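Carbamate kinase (Mycoplasma penetrans, PDB 4AXS) probably transfers a phosphoryl group between carbamoyl phosphate and ADP, yielding ATP, as a carbamate kinase of the amino acid kinase family. Local coordinates at residues 113-116 with 117-121; 29-33 with 34-38; 217-221 with 222-226; 270-273 with 274-278. All coordinates share one frame; numbering follows the deposited sequence.

In the fold
All four contacts are local, each within a continuous piece of chain. Interaction 2 lies nearest the middle of the subunit, where the loop after strand 27-31 meets two sulfate ions that probably mark a phosphate-binding place. From its centre, those of interactions 1, 4 and 3 lie about 18, 25 and 29 Å away. Interactions 1 and 3 are about 37 Å apart, centre to centre, within one chain, yet they meet across the dimer: the end of helix 96-121 in one subunit touches the hairpin 217-226 of the other. Interaction 4 is the N-terminal cap of helix 274-282 and touches no other chain; its centre is about 36 Å from that of interaction 1.

Interaction 1 (113-116 with 117-121); sequences TAIS and NELKK
Thr113 and Asn117 stand one helical turn apart, side by side and pointing the same way. The methyl CG2 of Thr113 does the touching, 3.4 Å from ND2 of Asn117. It swings toward the carbonyl side of its residue, anti to the backbone N, while OG1 lies beside that N (chi1 -63°). The hydroxyl is thereby turned from the asparagine and bonds to Gln134 of the second subunit. The Asn117 amide likewise uses its OD1 outside the helix, accepting from Tyr223 N of the second subunit. Behind this touch the backbone is closed by Asn117 N donating to Thr113 O over a short 2.6 Å.

One residue on, Glu118 N reaches Ala114 O at 2.8 Å. The glutamate CG rests 3.2 Å from the same Ala114 O. Farther out, OE2 of Glu118 and NZ of Lys121 form a long salt bridge at 3.9 Å.

On the inward side, Ile115 and Leu119 form the apolar step. Ile115 carries its CG1 anti to N (chi1 173°), and this carbon meets CD1 of Leu119 at 4.2 Å, a loose touch. Leu119 N closes the backbone turn onto Ile115 O, and Lys120 N does the same onto Ser116 O.

Within the subunit, Glu118 leans on Ala51, Ala52 and Ala55 of helix 48-59, where Ile115 also meets Ile54. Ile115 and Leu119 together lie against Val128 of strand 128-130 and Val205 of strand 205-207.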
loop_
_atom_site.group_PDB
_atom_site.type_symbol
_atom_site.label_atom_id
_atom_site.label_comp_id
_atom_site.label_asym_id
_atom_site.label_seq_id
_atom_site.Cartn_x
_atom_site.Cartn_y
_atom_site.Cartn_z
ATOM N N THR A 113 9.335 -6.562 3.458
ATOM C CA THR A 113 10.553 -7.337 3.271
ATOM C C THR A 113 11.069 -7.810 4.629
ATOM O O THR A 113 11.160 -9.014 4.897
ATOM C CB THR A 113 11.674 -6.517 2.612
ATOM O OG1 THR A 113 11.277 -6.105 1.302
ATOM C CG2 THR A 113 12.929 -7.349 2.495
ATOM N N ALA A 114 11.386 -6.839 5.485
ATOM C CA ALA A 114 12.117 -7.094 6.717
ATOM C C ALA A 114 11.457 -8.140 7.604
ATOM O O ALA A 114 12.126 -9.041 8.127
ATOM C CB ALA A 114 12.324 -5.807 7.471
ATOM N N ILE A 115 10.148 -8.038 7.773
ATOM C CA ILE A 115 9.485 -8.936 8.707
ATOM C C ILE A 115 9.312 -10.310 8.076
ATOM O O ILE A 115 9.370 -11.334 8.761
ATOM C CB ILE A 115 8.141 -8.377 9.198
ATOM C CG1 ILE A 115 7.416 -9.419 10.039
ATOM C CG2 ILE A 115 7.268 -7.992 8.013
ATOM C CD1 ILE A 115 5.996 -9.048 10.341
ATOM N N SER A 116 9.092 -10.327 6.767
ATOM C CA SER A 116 9.124 -11.571 6.011
ATOM C C SER A 116 10.513 -12.176 6.193
ATOM O O SER A 116 10.656 -13.342 6.566
ATOM C CB SER A 116 8.848 -11.305 4.523
ATOM O OG SER A 116 7.457 -11.287 4.226
ATOM N N ASN A 117 11.536 -11.365 5.944
ATOM C CA ASN A 117 12.911 -11.821 6.046
ATOM C C ASN A 117 13.226 -12.434 7.411
ATOM O O ASN A 117 13.737 -13.555 7.486
ATOM C CB ASN A 117 13.874 -10.681 5.738
ATOM C CG ASN A 117 14.212 -10.594 4.269
ATOM O OD1 ASN A 117 13.729 -11.394 3.464
ATOM N ND2 ASN A 117 15.053 -9.626 3.905
ATOM N N GLU A 118 12.914 -11.705 8.484
ATOM C CA GLU A 118 13.181 -12.192 9.836
ATOM C C GLU A 118 12.462 -13.505 10.136
ATOM O O GLU A 118 13.049 -14.415 10.713
ATOM C CB GLU A 118 12.808 -11.144 10.892
ATOM C CG GLU A 118 13.633 -9.874 10.835
ATOM C CD GLU A 118 15.119 -10.144 10.918
ATOM O OE1 GLU A 118 15.494 -11.138 11.573
ATOM O OE2 GLU A 118 15.909 -9.369 10.327
ATOM N N LEU A 119 11.193 -13.602 9.755
ATOM C CA LEU A 119 10.438 -14.837 9.966
ATOM C C LEU A 119 11.112 -16.033 9.288
ATOM O O LEU A 119 11.010 -17.161 9.773
ATOM C CB LEU A 119 8.990 -14.701 9.478
ATOM C CG LEU A 119 8.086 -13.787 10.311
ATOM C CD1 LEU A 119 6.744 -13.546 9.638
ATOM C CD2 LEU A 119 7.889 -14.348 11.720
ATOM N N LYS A 120 11.799 -15.786 8.174
ATOM C CA LYS A 120 12.474 -16.860 7.444
ATOM C C LYS A 120 13.754 -17.323 8.144
ATOM O O LYS A 120 14.111 -18.503 8.067
ATOM C CB LYS A 120 12.766 -16.452 5.991
ATOM C CG LYS A 120 11.530 -16.328 5.120
ATOM C CD LYS A 120 11.814 -15.566 3.814
ATOM C CE LYS A 120 12.457 -16.435 2.730
ATOM N NZ LYS A 120 11.608 -17.615 2.401
ATOM N N LYS A 121 14.445 -16.404 8.822
ATOM C CA LYS A 121 15.648 -16.771 9.582
ATOM C C LYS A 121 15.307 -17.849 10.594
ATOM O O LYS A 121 16.136 -18.695 10.923
ATOM C CB LYS A 121 16.260 -15.565 10.301
ATOM C CG LYS A 121 16.633 -14.438 9.375
ATOM C CD LYS A 121 17.497 -13.398 10.048
ATOM C CE LYS A 121 17.871 -12.317 9.047
ATOM N NZ LYS A 121 19.030 -11.487 9.464
#

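Interaction 2 (29-33 with 34-38); sequences IALGG and NALGD. With SO4 (sulfate ion), chain C; SO4 (sulfate ion), chain B.
The glycine-rich loop that follows strand 27-31 turns between Leu31 and Leu36, and it cradles anions much as such loops hold phosphate groups in the amino acid kinase family. Leu31, the last strand residue, holds its CG anti to the backbone N (chi1 172°), which sends both methyls forward over the turn. CD1 meets CB of Ala35 at 3.5 Å, and CD2 meets CD2 of Leu36 at 3.7 Å, the two leucines slanting across one another.

Beneath this apolar lid the backbone coils tightly. Leu36 N donates to Gly33 O at 3.1 Å. A weak bond runs from Ala35 N to Gly32 O, 3.2 Å with an angle of 134° at the hydrogen. Gly33 O also accepts from Gln73 NE2, so two donors grip it.

Two sulfates, probably from the crystallisation liquor, sit against the glycines. Gly33 N points at O2 of the chain B sulfate; the modelled separation is very short, so its exact length is doubtful. Asn34 ND2 donates to O2 of the chain C sulfate at 3.2 Å, and O3 of that ion lies 3.6 Å from CA of Gly32, in the space a side chain would take. Lys232 NZ and Thr252 OG1 are also bonded to sulfate here.

A backbone N-H and a side-chain amide thus each meet a separate anion, with Lys232 adding positive charge nearby, consistent with a place for the phosphates of a nucleotide or acyl phosphate.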
loop_
_atom_site.group_PDB
_atom_site.type_symbol
_atom_site.label_atom_id
_atom_site.label_comp_id
_atom_site.label_asym_id
_atom_site.label_seq_id
_atom_site.Cartn_x
_atom_site.Cartn_y
_atom_site.Cartn_z
ATOM N N ILE A 29 1.283 -4.177 17.931
ATOM C CA ILE A 29 2.460 -3.360 18.178
ATOM C C ILE A 29 2.463 -2.138 17.270
ATOM O O ILE A 29 2.222 -2.255 16.080
ATOM C CB ILE A 29 3.764 -4.173 17.978
ATOM C CG1 ILE A 29 3.696 -5.481 18.764
ATOM C CG2 ILE A 29 4.979 -3.369 18.428
ATOM C CD1 ILE A 29 5.010 -6.239 18.818
ATOM N N ALA A 30 2.742 -0.972 17.842
ATOM C CA ALA A 30 2.745 0.275 17.089
ATOM C C ALA A 30 4.126 0.929 17.082
ATOM O O ALA A 30 4.652 1.289 18.126
ATOM C CB ALA A 30 1.704 1.235 17.661
ATOM N N LEU A 31 4.701 1.096 15.895
ATOM C CA LEU A 31 6.070 1.607 15.755
ATOM C C LEU A 31 6.116 3.062 15.286
ATOM O O LEU A 31 5.674 3.380 14.180
ATOM C CB LEU A 31 6.842 0.723 14.776
ATOM C CG LEU A 31 8.241 1.114 14.298
ATOM C CD1 LEU A 31 9.259 1.022 15.403
ATOM C CD2 LEU A 31 8.630 0.182 13.153
ATOM N N GLY A 32 6.649 3.945 16.120
ATOM C CA GLY A 32 6.679 5.355 15.798
ATOM C C GLY A 32 7.388 5.661 14.494
ATOM O O GLY A 32 8.293 4.947 14.094
ATOM N N GLY A 33 6.963 6.734 13.839
ATOM C CA GLY A 33 7.618 7.233 12.647
ATOM C C GLY A 33 9.063 7.678 12.844
ATOM O O GLY A 33 9.870 7.577 11.912
ATOM N N ASN A 34 9.406 8.166 14.038
ATOM C CA ASN A 34 10.782 8.594 14.275
ATOM C C ASN A 34 11.721 7.389 14.327
ATOM O O ASN A 34 12.920 7.510 14.081
ATOM C CB ASN A 34 10.912 9.420 15.560
ATOM C CG ASN A 34 9.931 10.580 15.626
ATOM O OD1 ASN A 34 9.610 11.213 14.615
ATOM N ND2 ASN A 34 9.449 10.865 16.835
ATOM N N ALA A 35 11.168 6.224 14.646
ATOM C CA ALA A 35 11.939 4.987 14.644
ATOM C C ALA A 35 12.237 4.461 13.227
ATOM O O ALA A 35 13.006 3.508 13.065
ATOM C CB ALA A 35 11.230 3.930 15.456
ATOM N N LEU A 36 11.634 5.069 12.204
ATOM C CA LEU A 36 11.894 4.627 10.833
ATOM C C LEU A 36 12.911 5.526 10.111
ATOM O O LEU A 36 13.358 5.207 8.995
ATOM C CB LEU A 36 10.591 4.464 10.032
ATOM C CG LEU A 36 9.624 3.369 10.530
ATOM C CD1 LEU A 36 8.219 3.554 9.985
ATOM C CD2 LEU A 36 10.125 1.954 10.242
ATOM N N GLY A 37 13.283 6.637 10.744
ATOM C CA GLY A 37 14.392 7.432 10.251
ATOM C C GLY A 37 14.092 8.598 9.324
ATOM O O GLY A 37 13.012 9.184 9.354
ATOM N N ASP A 38 15.078 8.935 8.498
ATOM C CA ASP A 38 15.078 10.173 7.718
ATOM C C ASP A 38 15.106 9.924 6.206
ATOM O O ASP A 38 14.653 10.754 5.413
ATOM C CB ASP A 38 16.316 10.992 8.087
ATOM C CG ASP A 38 15.995 12.187 8.951
ATOM O OD1 ASP A 38 15.437 12.002 10.062
ATOM O OD2 ASP A 38 16.323 13.317 8.520
HETATM S S SO4 C . 8.076 8.324 19.550
HETATM O O1 SO4 C . 8.221 7.721 20.871
HETATM O O2 SO4 C . 9.423 8.559 19.022
HETATM O O3 SO4 C . 7.320 7.412 18.692
HETATM O O4 SO4 C . 7.342 9.591 19.650
HETATM S S SO4 B . 4.447 9.309 14.668
HETATM O O1 SO4 B . 3.555 10.043 13.768
HETATM O O2 SO4 B . 5.032 8.223 13.885
HETATM O O3 SO4 B . 5.533 10.150 15.191
HETATM O O4 SO4 B . 3.712 8.810 15.841
#

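Interaction 3 (217-221 with 222-226); sequences IIQDN and QYIGV
Ile218 and Tyr223 lie side by side on one face of a beta hairpin, strands 214-218 and 223-225, and Ile217 packs with Ile224 and Val226 on the other. CD1 of Ile218 comes 3.4 Å from CE1 of Tyr223, approaching the ring obliquely. Ile218 CG1 and Tyr223 CG are each anti to their carbonyl carbon, and the side chains run alongside one another.

On the second face Ile217 holds CG1 wedged between its own N and carbonyl carbon (chi1 76°). That turn brings CG1 to 4.1 Å from CB of Ile224, while CG2 lies as far from CG1 of Val226, whose side chain runs nearly at right angles to it. CD1 of Ile224 reaches back over Gln219 and touches its CB at 3.5 Å. Val137 of strand 134-137 and Ala139 lie against Ile217, and Ile136 against Tyr223.

The strands are antiparallel, with Ile217 and Ile224 as the hydrogen-bonded pair: Ile217 N donates to Ile224 O, and a weak bond returns from Ile224 N to Ile217 O. Ile218 faces Tyr223 as a non-hydrogen-bonded pair.

Toward the solvent the chain reverses through Asp220 and Asn221, both with positive phi, in a two-residue turn close to type I'. The turn also faces the second subunit, where Lys120 NZ makes a weak hydrogen bond to Asn221 OD1. Gln222 N gives a weak bond to Gln219 O, whereas the return bond is firm: Gln219 N meets Gln222 O at 2.7 Å, in the carbonyl plane and almost straight at the hydrogen (172°).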
loop_
_atom_site.group_PDB
_atom_site.type_symbol
_atom_site.label_atom_id
_atom_site.label_comp_id
_atom_site.label_asym_id
_atom_site.label_seq_id
_atom_site.Cartn_x
_atom_site.Cartn_y
_atom_site.Cartn_z
ATOM N N ILE A 217 -13.931 10.351 5.475
ATOM C CA ILE A 217 -15.296 10.552 5.960
ATOM C C ILE A 217 -16.341 9.828 5.104
ATOM O O ILE A 217 -16.046 9.356 4.005
ATOM C CB ILE A 217 -15.662 12.047 6.101
ATOM C CG1 ILE A 217 -15.935 12.676 4.735
ATOM C CG2 ILE A 217 -14.571 12.807 6.874
ATOM C CD1 ILE A 217 -16.373 14.134 4.829
ATOM N N ILE A 218 -17.554 9.718 5.628
ATOM C CA ILE A 218 -18.653 9.117 4.882
ATOM C C ILE A 218 -19.749 10.144 4.660
ATOM O O ILE A 218 -20.305 10.695 5.613
ATOM C CB ILE A 218 -19.237 7.888 5.589
ATOM C CG1 ILE A 218 -18.218 6.753 5.596
ATOM C CG2 ILE A 218 -20.496 7.419 4.895
ATOM C CD1 ILE A 218 -18.777 5.449 6.126
ATOM N N GLN A 219 -20.050 10.406 3.392
ATOM C CA GLN A 219 -21.059 11.391 3.034
ATOM C C GLN A 219 -22.058 10.823 2.023
ATOM O O GLN A 219 -21.748 10.659 0.841
ATOM C CB GLN A 219 -20.396 12.663 2.512
ATOM C CG GLN A 219 -21.352 13.804 2.266
ATOM C CD GLN A 219 -20.631 15.123 2.067
ATOM O OE1 GLN A 219 -19.412 15.210 2.238
ATOM N NE2 GLN A 219 -21.381 16.161 1.705
ATOM N N ASP A 220 -23.256 10.520 2.519
ATOM C CA ASP A 220 -24.327 9.940 1.714
ATOM C C ASP A 220 -23.931 8.562 1.207
ATOM O O ASP A 220 -24.021 8.287 0.015
ATOM C CB ASP A 220 -24.689 10.854 0.543
ATOM C CG ASP A 220 -24.974 12.279 0.980
ATOM O OD1 ASP A 220 -25.840 12.485 1.863
ATOM O OD2 ASP A 220 -24.322 13.197 0.440
ATOM N N ASN A 221 -23.492 7.705 2.124
ATOM C CA ASN A 221 -23.052 6.357 1.787
ATOM C C ASN A 221 -21.873 6.357 0.807
ATOM O O ASN A 221 -21.567 5.328 0.200
ATOM C CB ASN A 221 -24.222 5.534 1.240
ATOM C CG ASN A 221 -24.120 4.052 1.586
ATOM O OD1 ASN A 221 -23.792 3.684 2.715
ATOM N ND2 ASN A 221 -24.417 3.195 0.612
ATOM N N GLN A 222 -21.220 7.512 0.659
ATOM C CA GLN A 222 -20.024 7.646 -0.185
ATOM C C GLN A 222 -18.774 7.998 0.633
ATOM O O GLN A 222 -18.825 8.864 1.508
ATOM C CB GLN A 222 -20.233 8.717 -1.264
ATOM C CG GLN A 222 -21.133 8.303 -2.426
ATOM C CD GLN A 222 -20.514 7.232 -3.309
ATOM O OE1 GLN A 222 -20.763 6.033 -3.120
ATOM N NE2 GLN A 222 -19.706 7.657 -4.286
ATOM N N TYR A 223 -17.658 7.329 0.345
ATOM C CA TYR A 223 -16.388 7.617 1.012
ATOM C C TYR A 223 -15.725 8.835 0.379
ATOM O O TYR A 223 -15.959 9.133 -0.787
ATOM C CB TYR A 223 -15.441 6.415 0.951
ATOM C CG TYR A 223 -15.857 5.230 1.805
ATOM C CD1 TYR A 223 -16.109 5.382 3.165
ATOM C CD2 TYR A 223 -15.982 3.961 1.259
ATOM C CE1 TYR A 223 -16.475 4.308 3.960
ATOM C CE2 TYR A 223 -16.356 2.876 2.048
ATOM C CZ TYR A 223 -16.603 3.059 3.403
ATOM O OH TYR A 223 -16.970 1.995 4.208
ATOM N N ILE A 224 -14.914 9.543 1.157
ATOM C CA ILE A 224 -14.201 10.727 0.695
ATOM C C ILE A 224 -12.975 10.932 1.555
ATOM O O ILE A 224 -13.077 11.423 2.683
ATOM C CB ILE A 224 -15.051 12.001 0.812
ATOM C CG1 ILE A 224 -16.452 11.789 0.206
ATOM C CG2 ILE A 224 -14.318 13.184 0.179
ATOM C CD1 ILE A 224 -17.453 12.871 0.552
ATOM N N GLY A 225 -11.820 10.516 1.053
ATOM C CA GLY A 225 -10.565 10.804 1.713
ATOM C C GLY A 225 -10.461 12.302 1.918
ATOM O O GLY A 225 -10.764 13.068 1.017
ATOM N N VAL A 226 -10.073 12.727 3.116
ATOM C CA VAL A 226 -9.819 14.144 3.372
ATOM C C VAL A 226 -8.406 14.379 3.895
ATOM O O VAL A 226 -7.682 13.425 4.213
ATOM C CB VAL A 226 -10.824 14.742 4.352
ATOM C CG1 VAL A 226 -12.238 14.411 3.901
ATOM C CG2 VAL A 226 -10.550 14.233 5.773
#

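Interaction 4 (270-273 with 274-278); sequences KTVD and VKALN
Asp273 is the N-cap residue of helix 274-282, and its flat carboxylate turns OD1 toward Ala276. Carbon atoms flank the group beyond its OD1 end, CB of Lys275 toward one face, 3.5 Å from OD1, and CB of Ala276 toward the other at 3.9 Å. Between them Ala276 N donates to OD1 over 3.2 Å, arriving almost straight out from the C-O bond, with an angle of 162° at the hydrogen. Asp273 puts its CG between the backbone N and the carbonyl carbon (chi1 54°), and this brings the oxygen round to the first turn. The negative group there probably gains from the positive end of the helix dipole. The ammonium of Lys275 is not part of the cap: its chain runs out extended and leaves NZ 7.0 Å from OD1 of Asp273.

Val272, just before the cap, meets Leu277 at about a right angle, the pairing known as a hydrophobic staple. CG1 of Val272 lies 3.5 Å from CD2 of Leu277, although that methyl is modelled too close to Asp273 O and its position is doubtful. The Leu277 N to Asp273 O bond closes the first backbone turn, with the same doubt over the oxygen. Within the helix Asn278 N follows with a bond to Val274 O.

Val272 also rests on Thr328 and Ile330 of strand 328-330, and Leu277 on Ile295 and Met299 of helix 292-302, so the staple joins loop, strand and helix. On its other branch, CG2 of Val272 touches CB of Ala276 at 3.9 Å.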
loop_
_atom_site.group_PDB
_atom_site.type_symbol
_atom_site.label_atom_id
_atom_site.label_comp_id
_atom_site.label_asym_id
_atom_site.label_seq_id
_atom_site.Cartn_x
_atom_site.Cartn_y
_atom_site.Cartn_z
ATOM N N LYS A 270 5.265 1.706 36.734
ATOM C CA LYS A 270 5.537 0.328 36.341
ATOM C C LYS A 270 4.229 -0.325 35.931
ATOM O O LYS A 270 4.027 -0.666 34.768
ATOM C CB LYS A 270 6.170 -0.432 37.500
ATOM C CG LYS A 270 7.218 0.382 38.258
ATOM C CD LYS A 270 7.790 -0.401 39.429
ATOM C CE LYS A 270 9.026 0.279 40.008
ATOM N NZ LYS A 270 10.048 -0.727 40.442
ATOM N N THR A 271 3.342 -0.509 36.898
ATOM C CA THR A 271 1.953 -0.786 36.576
ATOM C C THR A 271 1.180 0.486 36.899
ATOM O O THR A 271 1.751 1.438 37.444
ATOM C CB THR A 271 1.408 -1.991 37.355
ATOM O OG1 THR A 271 2.289 -3.104 37.170
ATOM C CG2 THR A 271 0.038 -2.375 36.840
ATOM N N VAL A 272 -0.098 0.524 36.540
ATOM C CA VAL A 272 -0.912 1.706 36.770
ATOM C C VAL A 272 -2.270 1.411 36.177
ATOM O O VAL A 272 -2.437 0.419 35.471
ATOM C CB VAL A 272 -0.202 2.984 36.302
ATOM C CG1 VAL A 272 -0.082 2.989 34.754
ATOM C CG2 VAL A 272 -0.918 4.219 36.821
ATOM N N ASP A 273 -3.192 2.324 36.261
ATOM C CA ASP A 273 -4.556 2.109 35.794
ATOM C C ASP A 273 -5.163 3.443 35.379
ATOM O O ASP A 273 -4.578 4.519 35.573
ATOM C CB ASP A 273 -5.535 1.348 36.687
ATOM C CG ASP A 273 -5.641 1.936 38.096
ATOM O OD1 ASP A 273 -5.740 3.181 38.279
ATOM O OD2 ASP A 273 -5.654 1.127 39.042
ATOM N N VAL A 274 -6.369 3.341 34.832
ATOM C CA VAL A 274 -7.069 4.456 34.215
ATOM C C VAL A 274 -7.366 5.517 35.255
ATOM O O VAL A 274 -7.115 6.712 35.035
ATOM C CB VAL A 274 -8.392 3.966 33.567
ATOM C CG1 VAL A 274 -8.996 5.029 32.660
ATOM C CG2 VAL A 274 -8.152 2.666 32.814
ATOM N N LYS A 275 -7.898 5.069 36.392
ATOM C CA LYS A 275 -8.194 5.953 37.519
ATOM C C LYS A 275 -7.034 6.901 37.812
ATOM O O LYS A 275 -7.225 8.116 37.882
ATOM C CB LYS A 275 -8.549 5.134 38.772
ATOM C CG LYS A 275 -8.988 5.971 39.968
ATOM C CD LYS A 275 -9.126 5.133 41.250
ATOM C CE LYS A 275 -9.123 6.039 42.506
ATOM N NZ LYS A 275 -9.452 5.305 43.760
ATOM N N ALA A 276 -5.828 6.360 37.969
ATOM C CA ALA A 276 -4.663 7.200 38.285
ATOM C C ALA A 276 -4.241 8.058 37.091
ATOM O O ALA A 276 -3.962 9.256 37.236
ATOM C CB ALA A 276 -3.506 6.350 38.764
ATOM N N LEU A 277 -4.196 7.441 35.908
ATOM C CA LEU A 277 -3.829 8.171 34.698
ATOM C C LEU A 277 -4.713 9.386 34.524
ATOM O O LEU A 277 -4.250 10.449 34.120
ATOM C CB LEU A 277 -3.899 7.280 33.471
ATOM C CG LEU A 277 -2.594 6.563 33.112
ATOM C CD1 LEU A 277 -1.389 7.357 33.580
ATOM C CD2 LEU A 277 -2.552 5.172 33.676
ATOM N N ASN A 278 -5.982 9.245 34.875
ATOM C CA ASN A 278 -6.891 10.390 34.826
ATOM C C ASN A 278 -6.483 11.576 35.712
ATOM O O ASN A 278 -6.545 12.731 35.285
ATOM C CB ASN A 278 -8.343 9.944 35.055
ATOM C CG ASN A 278 -8.945 9.294 33.804
ATOM O OD1 ASN A 278 -9.490 8.190 33.856
ATOM N ND2 ASN A 278 -8.810 9.973 32.664
#